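Ferric-siderophore receptor protein (Streptomyces coelicolor, PDB 2X4L) probably binds ferric siderophores outside the cell membrane and delivers them for uptake, as a member of the bacterial solute-binding protein 8 family. Local coordinates at residues A50-A55 with K66-P71; V113-T118 with P141-S146; R200-S205 with N231-S236; L210-G215 with G245-L250. All blocks are in the same frame, centred on the assembly; numbering follows the deposited sequence.

Contact 1 (A50-A55 with K66-P71)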
loop_
_atom_site.group_PDB
_atom_site.type_symbol
_atom_site.label_atom_id
_atom_site.label_comp_id
_atom_site.label_asym_id
_atom_site.label_seq_id
_atom_site.Cartn_x
_atom_site.Cartn_y
_atom_site.Cartn_z
ATOM N N ALA A 50 -1.262 15.500 0.395
ATOM C CA ALA A 50 -1.181 14.118 0.881
ATOM C C ALA A 50 -0.103 13.291 0.186
ATOM O O ALA A 50 0.204 13.528 -1.001
ATOM C CB ALA A 50 -2.560 13.442 0.651
ATOM N N PHE A 51 0.379 12.261 0.850
ATOM C CA PHE A 51 1.183 11.265 0.199
ATOM C C PHE A 51 0.336 10.766 -1.004
ATOM O O PHE A 51 -0.879 10.605 -0.885
ATOM C CB PHE A 51 1.442 10.122 1.188
ATOM C CG PHE A 51 2.175 8.977 0.541
ATOM C CD1 PHE A 51 3.493 9.159 0.147
ATOM C CD2 PHE A 51 1.571 7.738 0.403
ATOM C CE1 PHE A 51 4.185 8.143 -0.493
ATOM C CE2 PHE A 51 2.272 6.709 -0.239
ATOM C CZ PHE A 51 3.600 6.903 -0.686
ATOM N N THR A 52 1.038 10.508 -2.129
ATOM C CA THR A 52 0.290 10.162 -3.333
ATOM C C THR A 52 -0.747 9.053 -3.058
ATOM O O THR A 52 -1.872 9.140 -3.524
ATOM C CB THR A 52 1.245 9.752 -4.402
ATOM O OG1 THR A 52 2.072 10.908 -4.625
ATOM C CG2 THR A 52 0.465 9.412 -5.709
ATOM N N GLY A 53 -0.349 7.971 -2.352
ATOM C CA GLY A 53 -1.288 6.837 -2.149
ATOM C C GLY A 53 -2.484 7.239 -1.309
ATOM O O GLY A 53 -3.568 6.617 -1.469
ATOM N N VAL A 54 -2.305 8.167 -0.391
ATOM C CA VAL A 54 -3.427 8.682 0.414
ATOM C C VAL A 54 -4.323 9.585 -0.433
ATOM O O VAL A 54 -5.573 9.458 -0.469
ATOM C CB VAL A 54 -2.907 9.435 1.658
ATOM C CG1 VAL A 54 -4.075 10.170 2.381
ATOM C CG2 VAL A 54 -2.248 8.407 2.591
ATOM N N ALA A 55 -3.707 10.446 -1.280
ATOM C CA ALA A 55 -4.550 11.245 -2.241
ATOM C C ALA A 55 -5.345 10.307 -3.143
ATOM O O ALA A 55 -6.522 10.602 -3.455
ATOM C CB ALA A 55 -3.623 12.106 -3.100
ATOM N N LYS A 66 -4.845 19.246 -3.181
ATOM C CA LYS A 66 -4.137 20.241 -3.997
ATOM C C LYS A 66 -2.699 19.822 -4.308
ATOM O O LYS A 66 -2.181 20.180 -5.394
ATOM C CB LYS A 66 -4.136 21.580 -3.293
ATOM C CG LYS A 66 -5.552 22.150 -3.043
ATOM C CD LYS A 66 -6.142 22.696 -4.303
ATOM C CE LYS A 66 -7.600 23.253 -4.226
ATOM N NZ LYS A 66 -8.041 23.925 -3.008
ATOM N N GLY A 67 -2.047 19.063 -3.403
ATOM C CA GLY A 67 -0.657 18.670 -3.684
ATOM C C GLY A 67 -0.445 17.232 -3.219
ATOM O O GLY A 67 -1.164 16.754 -2.332
ATOM N N VAL A 68 0.506 16.585 -3.888
ATOM C CA VAL A 68 0.866 15.211 -3.532
ATOM C C VAL A 68 2.380 15.129 -3.422
ATOM O O VAL A 68 3.117 15.900 -4.024
ATOM C CB VAL A 68 0.358 14.119 -4.522
ATOM C CG1 VAL A 68 -1.161 14.170 -4.535
ATOM C CG2 VAL A 68 0.943 14.286 -5.956
ATOM N N PHE A 69 2.846 14.090 -2.710
ATOM C CA PHE A 69 4.256 13.733 -2.701
ATOM C C PHE A 69 4.356 12.221 -2.603
ATOM O O PHE A 69 3.691 11.552 -1.810
ATOM C CB PHE A 69 4.989 14.446 -1.499
ATOM C CG PHE A 69 4.411 14.192 -0.156
ATOM C CD1 PHE A 69 4.955 13.208 0.667
ATOM C CD2 PHE A 69 3.261 14.860 0.297
ATOM C CE1 PHE A 69 4.444 12.912 1.950
ATOM C CE2 PHE A 69 2.733 14.611 1.607
ATOM C CZ PHE A 69 3.333 13.602 2.418
ATOM N N GLY A 70 5.251 11.686 -3.463
ATOM C CA GLY A 70 5.419 10.222 -3.533
ATOM C C GLY A 70 5.501 9.853 -4.996
ATOM O O GLY A 70 5.443 10.675 -5.885
ATOM N N PRO A 71 5.670 8.545 -5.239
ATOM C CA PRO A 71 5.664 8.076 -6.619
ATOM C C PRO A 71 4.343 8.434 -7.259
ATOM O O PRO A 71 3.310 7.931 -6.857
ATOM C CB PRO A 71 5.819 6.529 -6.462
ATOM C CG PRO A 71 6.400 6.353 -5.122
ATOM C CD PRO A 71 5.742 7.442 -4.255
#
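The ring of Phe-69 lies over the backbone of Phe-51, whose CA stands 3.9 Å from the ring centroid and 11° off its normal, a CH-pi contact over the face. Phe-69 reaches this position because its CG is lodged between backbone N and carbonyl carbon (chi1 56°), which folds the ring back across the neighbouring strand. With the ring cut back to an alanine, the backbone of Phe-51 would probably lose the cover over its CA, and a gap would open on this face beside Leu-114. The two strands run parallel: Ala-50 N bonds to Gly-67 O, Phe-69 N to Ala-50 O, and Thr-52 N, of the first residue of helix 52-60, to Phe-69 O at 2.9 Å. On the face of Ala-50 and Val-68, Ala-55 CB meets Val-68 CG1 at 3.5 Å. Phe-51 CE1 lies 3.9 Å from Gly-70 CA, where a CB would clash with that ring. Thr-52 OG1 is hydrogen-bonded to Thr-72. The contact belongs to a right-handed beta-alpha-beta crossover, strand 48-51, helix 52-60 and strand 67-69; strand 113-118 flanks strand 48-51, while strand 92-95 flanks strand 67-69.

Contact 2 (V113-T118 with P141-S146)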
loop_
_atom_site.group_PDB
_atom_site.type_symbol
_atom_site.label_atom_id
_atom_site.label_comp_id
_atom_site.label_asym_id
_atom_site.label_seq_id
_atom_site.Cartn_x
_atom_site.Cartn_y
_atom_site.Cartn_z
ATOM N N VAL A 113 -3.803 21.017 5.726
ATOM C CA VAL A 113 -3.506 19.756 6.444
ATOM C C VAL A 113 -2.666 18.941 5.481
ATOM O O VAL A 113 -2.845 18.960 4.266
ATOM C CB VAL A 113 -4.858 19.006 6.866
ATOM C CG1 VAL A 113 -5.635 18.505 5.603
ATOM C CG2 VAL A 113 -4.587 17.874 7.874
ATOM N N LEU A 114 -1.742 18.198 6.062
ATOM C CA LEU A 114 -0.934 17.154 5.356
ATOM C C LEU A 114 -1.380 15.788 5.879
ATOM O O LEU A 114 -1.560 15.562 7.085
ATOM C CB LEU A 114 0.542 17.403 5.699
ATOM C CG LEU A 114 1.464 16.406 5.014
ATOM C CD1 LEU A 114 2.805 17.059 4.595
ATOM C CD2 LEU A 114 1.765 15.193 5.934
ATOM N N ILE A 115 -1.564 14.856 4.950
ATOM C CA ILE A 115 -2.127 13.522 5.333
ATOM C C ILE A 115 -1.201 12.442 4.735
ATOM O O ILE A 115 -0.945 12.475 3.515
ATOM C CB ILE A 115 -3.565 13.355 4.789
ATOM C CG1 ILE A 115 -4.426 14.608 5.111
ATOM C CG2 ILE A 115 -4.183 12.000 5.357
ATOM C CD1 ILE A 115 -5.912 14.394 4.665
ATOM N N THR A 116 -0.773 11.515 5.543
ATOM C CA THR A 116 0.010 10.398 5.044
ATOM C C THR A 116 -0.203 9.178 5.895
ATOM O O THR A 116 -1.026 9.210 6.859
ATOM C CB THR A 116 1.492 10.838 4.971
ATOM O OG1 THR A 116 2.244 9.826 4.240
ATOM C CG2 THR A 116 2.172 11.075 6.370
ATOM N N THR A 117 0.479 8.106 5.569
ATOM C CA THR A 117 0.424 6.909 6.352
ATOM C C THR A 117 1.604 6.880 7.296
ATOM O O THR A 117 2.481 7.742 7.294
ATOM C CB THR A 117 0.485 5.699 5.378
ATOM O OG1 THR A 117 1.585 5.845 4.463
ATOM C CG2 THR A 117 -0.847 5.529 4.655
ATOM N N THR A 118 1.590 5.876 8.182
ATOM C CA THR A 118 2.741 5.670 9.090
ATOM C C THR A 118 2.996 4.159 9.309
ATOM O O THR A 118 2.030 3.409 9.383
ATOM C CB THR A 118 2.645 6.416 10.463
ATOM O OG1 THR A 118 3.834 6.118 11.223
ATOM C CG2 THR A 118 1.417 5.960 11.236
ATOM N N PRO A 141 -0.891 21.371 10.094
ATOM C CA PRO A 141 -0.960 20.200 10.918
ATOM C C PRO A 141 -0.969 18.940 10.005
ATOM O O PRO A 141 -1.317 18.992 8.797
ATOM C CB PRO A 141 -2.347 20.316 11.658
ATOM C CG PRO A 141 -3.080 21.152 10.732
ATOM C CD PRO A 141 -2.174 22.095 10.071
ATOM N N SER A 142 -0.670 17.816 10.633
ATOM C CA SER A 142 -0.683 16.548 9.941
ATOM C C SER A 142 -1.608 15.520 10.547
ATOM O O SER A 142 -1.905 15.551 11.797
ATOM C CB SER A 142 0.748 15.938 9.883
ATOM O OG SER A 142 1.263 15.814 11.219
ATOM N N VAL A 143 -1.973 14.570 9.698
ATOM C CA VAL A 143 -2.835 13.447 10.073
ATOM C C VAL A 143 -2.137 12.189 9.521
ATOM O O VAL A 143 -1.765 12.152 8.316
ATOM C CB VAL A 143 -4.249 13.599 9.388
ATOM C CG1 VAL A 143 -4.991 12.277 9.476
ATOM C CG2 VAL A 143 -5.082 14.707 10.030
ATOM N N ALA A 144 -1.867 11.232 10.403
ATOM C CA ALA A 144 -1.273 9.965 9.983
ATOM C C ALA A 144 -2.316 8.815 10.167
ATOM O O ALA A 144 -2.898 8.652 11.235
ATOM C CB ALA A 144 -0.056 9.678 10.785
ATOM N N ILE A 145 -2.405 7.970 9.177
ATOM C CA ILE A 145 -3.164 6.761 9.196
ATOM C C ILE A 145 -2.222 5.584 9.260
ATOM O O ILE A 145 -1.315 5.442 8.449
ATOM C CB ILE A 145 -4.082 6.614 8.019
ATOM C CG1 ILE A 145 -5.075 7.831 7.910
ATOM C CG2 ILE A 145 -4.899 5.281 8.102
ATOM C CD1 ILE A 145 -6.005 7.951 9.156
ATOM N N SER A 146 -2.327 4.800 10.323
ATOM C CA SER A 146 -1.366 3.701 10.544
ATOM C C SER A 146 -1.645 2.464 9.713
ATOM O O SER A 146 -2.748 1.976 9.590
ATOM C CB SER A 146 -1.306 3.267 12.027
ATOM O OG SER A 146 -0.292 2.216 12.118
#
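Leu-114, Thr-116 and Thr-118 join Pro-141, Val-143 and Ile-145 through five backbone hydrogen bonds between parallel segments: Leu-114 N to Pro-141 O, Val-143 N to Leu-114 O (2.8 Å), Thr-116 N to Val-143 O, Ile-145 N to Thr-116 O, and Thr-118 N to Ile-145 O. The last is the most bent, 137° at the hydrogen. CA-H...O contacts reinforce the ladder, among them Ser-142 CA to Leu-114 O at 3.1 Å. Apolar contacts fill one face, where Val-113 CG2, anti to its own N, meets Val-143 CG2 at 3.9 Å and Ile-115 CG2 lies 4.2 Å from Val-143 CG1; Leu-162 of helix 153-165 packs on Ile-115 and Val-143. On the other face Thr-118 CG2 sits between Ala-144 CB (4.0 Å) and Ser-146 CB (3.9 Å). Its chi1 of 180° turns OG1 to Thr-124 O, while Thr-116 OG1 bonds to Trp-126 O and Ser-142 OG to Arg-35. The two faces thus differ in chemistry: a mainly aliphatic one packed by helix 153-165 and strand 29-32, and a mixed one whose hydroxyls bond to surrounding loops, with the backbone bonds holding the register.

Contact 3 (R200-S205 with N231-S236)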
loop_
_atom_site.group_PDB
_atom_site.type_symbol
_atom_site.label_atom_id
_atom_site.label_comp_id
_atom_site.label_asym_id
_atom_site.label_seq_id
_atom_site.Cartn_x
_atom_site.Cartn_y
_atom_site.Cartn_z
ATOM N N ARG A 200 0.908 -22.557 -1.623
ATOM C CA ARG A 200 1.830 -21.750 -0.767
ATOM C C ARG A 200 2.135 -20.449 -1.498
ATOM O O ARG A 200 2.583 -20.479 -2.659
ATOM C CB ARG A 200 3.150 -22.483 -0.585
ATOM C CG ARG A 200 2.929 -23.763 0.141
ATOM C CD ARG A 200 4.029 -24.818 -0.064
ATOM N NE ARG A 200 4.056 -25.302 -1.414
ATOM C CZ ARG A 200 4.882 -26.238 -1.896
ATOM N NH1 ARG A 200 5.745 -26.858 -1.131
ATOM N NH2 ARG A 200 4.777 -26.554 -3.160
ATOM N N VAL A 201 1.823 -19.329 -0.885
ATOM C CA VAL A 201 2.063 -17.991 -1.445
ATOM C C VAL A 201 3.295 -17.328 -0.874
ATOM O O VAL A 201 3.415 -17.301 0.373
ATOM C CB VAL A 201 0.829 -17.119 -1.130
ATOM C CG1 VAL A 201 1.069 -15.714 -1.797
ATOM C CG2 VAL A 201 -0.428 -17.814 -1.752
ATOM N N LEU A 202 4.178 -16.812 -1.744
ATOM C CA LEU A 202 5.373 -16.155 -1.332
ATOM C C LEU A 202 5.255 -14.716 -1.696
ATOM O O LEU A 202 4.929 -14.360 -2.863
ATOM C CB LEU A 202 6.582 -16.778 -1.983
ATOM C CG LEU A 202 7.890 -16.157 -1.440
ATOM C CD1 LEU A 202 8.989 -17.159 -1.466
ATOM C CD2 LEU A 202 8.261 -14.959 -2.279
ATOM N N ALA A 203 5.465 -13.810 -0.737
ATOM C CA ALA A 203 5.444 -12.337 -0.963
ATOM C C ALA A 203 6.885 -11.860 -1.149
ATOM O O ALA A 203 7.684 -11.924 -0.206
ATOM C CB ALA A 203 4.833 -11.666 0.227
ATOM N N GLY A 204 7.183 -11.358 -2.345
ATOM C CA GLY A 204 8.547 -10.915 -2.639
ATOM C C GLY A 204 8.618 -9.479 -3.159
ATOM O O GLY A 204 7.596 -8.893 -3.534
ATOM N N SER A 205 9.843 -8.978 -3.144
ATOM C CA SER A 205 10.110 -7.654 -3.722
ATOM C C SER A 205 11.499 -7.715 -4.306
ATOM O O SER A 205 12.434 -8.154 -3.642
ATOM C CB SER A 205 10.010 -6.623 -2.584
ATOM O OG SER A 205 10.248 -5.304 -3.106
ATOM N N ASN A 231 -2.301 -19.536 2.787
ATOM C CA ASN A 231 -1.103 -20.273 3.254
ATOM C C ASN A 231 0.111 -19.517 2.717
ATOM O O ASN A 231 0.456 -19.632 1.525
ATOM C CB ASN A 231 -1.199 -21.687 2.664
ATOM C CG ASN A 231 -0.044 -22.562 3.042
ATOM O OD1 ASN A 231 0.911 -22.093 3.659
ATOM N ND2 ASN A 231 -0.054 -23.825 2.539
ATOM N N PHE A 232 0.728 -18.746 3.572
ATOM C CA PHE A 232 1.973 -18.039 3.193
ATOM C C PHE A 232 3.212 -18.747 3.589
ATOM O O PHE A 232 3.303 -19.362 4.699
ATOM C CB PHE A 232 2.050 -16.639 3.830
ATOM C CG PHE A 232 1.169 -15.636 3.115
ATOM C CD1 PHE A 232 -0.115 -15.472 3.536
ATOM C CD2 PHE A 232 1.627 -14.931 2.004
ATOM C CE1 PHE A 232 -0.944 -14.543 2.849
ATOM C CE2 PHE A 232 0.819 -14.012 1.314
ATOM C CZ PHE A 232 -0.480 -13.871 1.736
ATOM N N VAL A 233 4.224 -18.606 2.726
ATOM C CA VAL A 233 5.626 -18.844 3.135
ATOM C C VAL A 233 5.978 -17.806 4.196
ATOM O O VAL A 233 5.706 -16.604 4.030
ATOM C CB VAL A 233 6.583 -18.640 1.926
ATOM C CG1 VAL A 233 8.056 -18.685 2.396
ATOM C CG2 VAL A 233 6.313 -19.723 0.964
ATOM N N GLU A 234 6.532 -18.270 5.309
ATOM C CA GLU A 234 6.849 -17.394 6.408
ATOM C C GLU A 234 8.296 -17.632 6.772
ATOM O O GLU A 234 8.639 -18.596 7.523
ATOM C CB GLU A 234 5.996 -17.801 7.632
ATOM C CG GLU A 234 4.499 -17.544 7.534
ATOM C CD GLU A 234 4.054 -16.095 7.722
ATOM O OE1 GLU A 234 4.915 -15.220 7.732
ATOM O OE2 GLU A 234 2.822 -15.897 7.797
ATOM N N PRO A 235 9.161 -16.715 6.381
ATOM C CA PRO A 235 10.541 -16.754 6.912
ATOM C C PRO A 235 10.505 -16.701 8.443
ATOM O O PRO A 235 9.646 -16.084 9.018
ATOM C CB PRO A 235 11.173 -15.442 6.360
ATOM C CG PRO A 235 10.365 -15.166 5.073
ATOM C CD PRO A 235 8.938 -15.567 5.473
ATOM N N SER A 236 11.524 -17.353 9.049
ATOM C CA SER A 236 11.579 -17.355 10.513
ATOM C C SER A 236 11.771 -15.915 11.034
ATOM O O SER A 236 12.317 -15.056 10.325
ATOM C CB SER A 236 12.695 -18.228 10.964
ATOM O OG SER A 236 13.962 -17.681 10.677
HETATM O O HOH W 1 6.093 -14.795 1.936
#
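Val-201 is gripped through both its backbone polar atoms: its N donates to Asn-231 O at 2.8 Å in a nearly straight bond (172° at the hydrogen), and its O accepts Val-233 N at 2.8 Å. These two bonds make a short parallel pairing, after which segment 231-236 leaves the strand. A water bridges the two segments where they part, accepting from Ala-203 N at 2.9 Å and donating to Val-233 O at 2.8 Å, and so satisfies both groups where direct pairing has ended. At the other end Arg-200 and Asn-231 run alongside each other in the same direction, with Arg-200 CG 3.8 Å from Asn-231 ND2 and the guanidinium and amide planes 46° apart. Their polar ends go to other partners, the guanidinium to Asp-261 in a salt bridge and ND2 to Pro-197 O. Packing takes over where Val-201 and Phe-232 leave the same face of the sheet as neighbours. Val-201 CG1, anti to its backbone N (chi1 -177°), touches Phe-232 CE2 at 3.6 Å. Val-233 CG2 adds a looser contact with Leu-202 CB at 4.2 Å. Helix 220-227 covers the Phe-232 ring through Leu-222 and Phe-225, with Ile-264 of strand 262-266 beside it. Strand 200-206 is thus bonded in parallel to both 231-232 and 262-266, while its later part pairs antiparallel with strand 210-214.

Contact 4 (L210-G215 with G245-L250)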
loop_
_atom_site.group_PDB
_atom_site.type_symbol
_atom_site.label_atom_id
_atom_site.label_comp_id
_atom_site.label_asym_id
_atom_site.label_seq_id
_atom_site.Cartn_x
_atom_site.Cartn_y
_atom_site.Cartn_z
ATOM N N LEU A 210 19.221 -7.780 -3.998
ATOM C CA LEU A 210 18.570 -8.643 -3.076
ATOM C C LEU A 210 17.158 -8.833 -3.523
ATOM O O LEU A 210 16.505 -7.904 -4.057
ATOM C CB LEU A 210 18.545 -7.977 -1.677
ATOM C CG LEU A 210 19.950 -7.881 -1.035
ATOM C CD1 LEU A 210 19.989 -6.926 0.107
ATOM C CD2 LEU A 210 20.483 -9.296 -0.639
ATOM N N PHE A 211 16.735 -10.024 -3.239
ATOM C CA PHE A 211 15.290 -10.328 -3.319
ATOM C C PHE A 211 14.784 -10.408 -1.900
ATOM O O PHE A 211 15.308 -11.174 -1.057
ATOM C CB PHE A 211 15.159 -11.657 -3.976
ATOM C CG PHE A 211 13.726 -12.100 -4.211
ATOM C CD1 PHE A 211 13.081 -11.807 -5.426
ATOM C CD2 PHE A 211 13.072 -12.827 -3.268
ATOM C CE1 PHE A 211 11.782 -12.278 -5.629
ATOM C CE2 PHE A 211 11.728 -13.294 -3.490
ATOM C CZ PHE A 211 11.158 -13.054 -4.711
ATOM N N TYR A 212 13.749 -9.638 -1.612
ATOM C CA TYR A 212 13.245 -9.608 -0.200
ATOM C C TYR A 212 12.000 -10.480 -0.051
ATOM O O TYR A 212 11.041 -10.273 -0.810
ATOM C CB TYR A 212 12.906 -8.182 0.147
ATOM C CG TYR A 212 14.013 -7.198 -0.080
ATOM C CD1 TYR A 212 15.065 -7.247 0.748
ATOM C CD2 TYR A 212 13.999 -6.294 -1.136
ATOM C CE1 TYR A 212 16.157 -6.391 0.603
ATOM C CE2 TYR A 212 15.047 -5.369 -1.295
ATOM C CZ TYR A 212 16.123 -5.489 -0.407
ATOM O OH TYR A 212 17.191 -4.636 -0.550
ATOM N N VAL A 213 12.010 -11.381 0.919
ATOM C CA VAL A 213 10.827 -12.254 1.183
ATOM C C VAL A 213 10.173 -11.675 2.408
ATOM O O VAL A 213 10.722 -11.665 3.498
ATOM C CB VAL A 213 11.182 -13.710 1.421
ATOM C CG1 VAL A 213 9.905 -14.478 1.549
ATOM C CG2 VAL A 213 11.956 -14.295 0.219
ATOM N N SER A 214 8.945 -11.237 2.267
ATOM C CA SER A 214 8.197 -10.715 3.430
ATOM C C SER A 214 7.536 -11.844 4.171
ATOM O O SER A 214 6.970 -12.796 3.583
ATOM C CB SER A 214 7.056 -9.751 2.964
ATOM O OG SER A 214 7.624 -8.526 2.529
ATOM N N GLY A 215 7.467 -11.678 5.488
ATOM C CA GLY A 215 6.549 -12.438 6.317
ATOM C C GLY A 215 5.215 -11.702 6.384
ATOM O O GLY A 215 5.131 -10.536 5.999
ATOM N N GLY A 245 11.850 -7.598 11.785
ATOM C CA GLY A 245 10.774 -8.508 11.631
ATOM C C GLY A 245 9.959 -8.349 10.358
ATOM O O GLY A 245 8.998 -9.061 10.195
ATOM N N TRP A 246 10.332 -7.411 9.490
ATOM C CA TRP A 246 9.546 -7.193 8.234
ATOM C C TRP A 246 9.839 -8.244 7.173
ATOM O O TRP A 246 8.917 -8.935 6.735
ATOM C CB TRP A 246 9.805 -5.806 7.655
ATOM C CG TRP A 246 9.082 -4.697 8.380
ATOM C CD1 TRP A 246 9.584 -3.882 9.374
ATOM C CD2 TRP A 246 7.757 -4.199 8.094
ATOM N NE1 TRP A 246 8.633 -2.947 9.774
ATOM C CE2 TRP A 246 7.504 -3.123 9.001
ATOM C CE3 TRP A 246 6.724 -4.573 7.227
ATOM C CZ2 TRP A 246 6.284 -2.422 9.012
ATOM C CZ3 TRP A 246 5.530 -3.856 7.274
ATOM C CH2 TRP A 246 5.333 -2.845 8.140
ATOM N N PHE A 247 11.089 -8.413 6.801
ATOM C CA PHE A 247 11.400 -9.316 5.683
ATOM C C PHE A 247 12.793 -9.879 5.803
ATOM O O PHE A 247 13.659 -9.364 6.599
ATOM C CB PHE A 247 11.193 -8.623 4.285
ATOM C CG PHE A 247 11.926 -7.356 4.118
ATOM C CD1 PHE A 247 13.294 -7.386 3.736
ATOM C CD2 PHE A 247 11.317 -6.149 4.309
ATOM C CE1 PHE A 247 14.029 -6.214 3.593
ATOM C CE2 PHE A 247 12.067 -4.936 4.213
ATOM C CZ PHE A 247 13.403 -4.973 3.804
ATOM N N GLU A 248 12.996 -10.937 5.014
ATOM C CA GLU A 248 14.314 -11.609 4.903
ATOM C C GLU A 248 14.935 -11.187 3.589
ATOM O O GLU A 248 14.236 -11.096 2.537
ATOM C CB GLU A 248 14.093 -13.100 4.854
ATOM C CG GLU A 248 15.402 -13.932 4.686
ATOM C CD GLU A 248 15.136 -15.380 4.666
ATOM O OE1 GLU A 248 13.983 -15.811 4.509
ATOM O OE2 GLU A 248 16.156 -16.100 4.720
ATOM N N SER A 249 16.233 -10.877 3.591
ATOM C CA SER A 249 16.970 -10.525 2.340
ATOM C C SER A 249 17.658 -11.756 1.834
ATOM O O SER A 249 18.444 -12.399 2.568
ATOM C CB SER A 249 17.994 -9.435 2.617
ATOM O OG SER A 249 17.344 -8.303 3.137
ATOM N N LEU A 250 17.458 -12.044 0.568
ATOM C CA LEU A 250 18.138 -13.167 -0.044
ATOM C C LEU A 250 18.964 -12.699 -1.239
ATOM O O LEU A 250 18.545 -11.855 -2.053
ATOM C CB LEU A 250 17.126 -14.153 -0.557
ATOM C CG LEU A 250 16.293 -14.887 0.492
ATOM C CD1 LEU A 250 15.276 -15.702 -0.358
ATOM C CD2 LEU A 250 17.183 -15.763 1.354
#
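Tyr-212 and Phe-247 project from one face of an antiparallel pair, their rings oblique, with planes at 64° and centroids 4.9 Å apart; the closest approach of the two rings is modelled too short, so their exact spacing is doubtful. Ser-249 OG lies in plane at the edge of both rings, 3.4 Å from Tyr-212 CE1, while Leu-210 O stands over one face of the tyrosine ring, offset toward the rim. A chi1 of 54° sets Phe-247 CG between its backbone N and carbonyl carbon and brings the ring beside Tyr-212. Phe-247 CB comes within 3.2 Å of Val-213 O. A glycine in place of Tyr-212 would probably leave one side of the Phe-247 ring without its neighbour and Ser-249 OG without the tyrosine edge beside it, so that the phenylalanine could turn more readily. On the reverse face the edge of the Phe-211 ring meets Val-213 CG2 in plane; that methyl also touches Leu-250 CD1 at 3.7 Å. Hydrogen-bonded pairs join the strands: Phe-211 and Leu-250 exchange two bonds, as do Val-213 and Glu-248. The extended Glu-248 side chain carries its carboxylate to Tyr-258 OH and to a salt bridge with Lys-257. The chemistry therefore divides by face: aromatic rings and the serines Ser-214 and Ser-249 on one, and on the other an apolar cluster beside a carboxylate whose charge the lysine probably balances.

In the fold
Contacts 1 and 2 share the five-stranded parallel sheet, their centres 11 Å apart, where strands 48-51 and 113-118 are neighbours. Contacts 3 and 4 share the mixed sheet on strands 200-206 and 210-214, with centres 9 Å apart. About 30 Å separates the centre of contact 3 from that of contact 1 or contact 2, and contacts 1 and 3 lie on opposite sides of the chain's centre. Along the chain contact 1 closes before contact 2 opens, and both precede contacts 3 and 4, whose segments alternate. This division between two sheets is consistent with the two-lobed build of siderophore-binding proteins, in which ligand binds in the cleft between lobes.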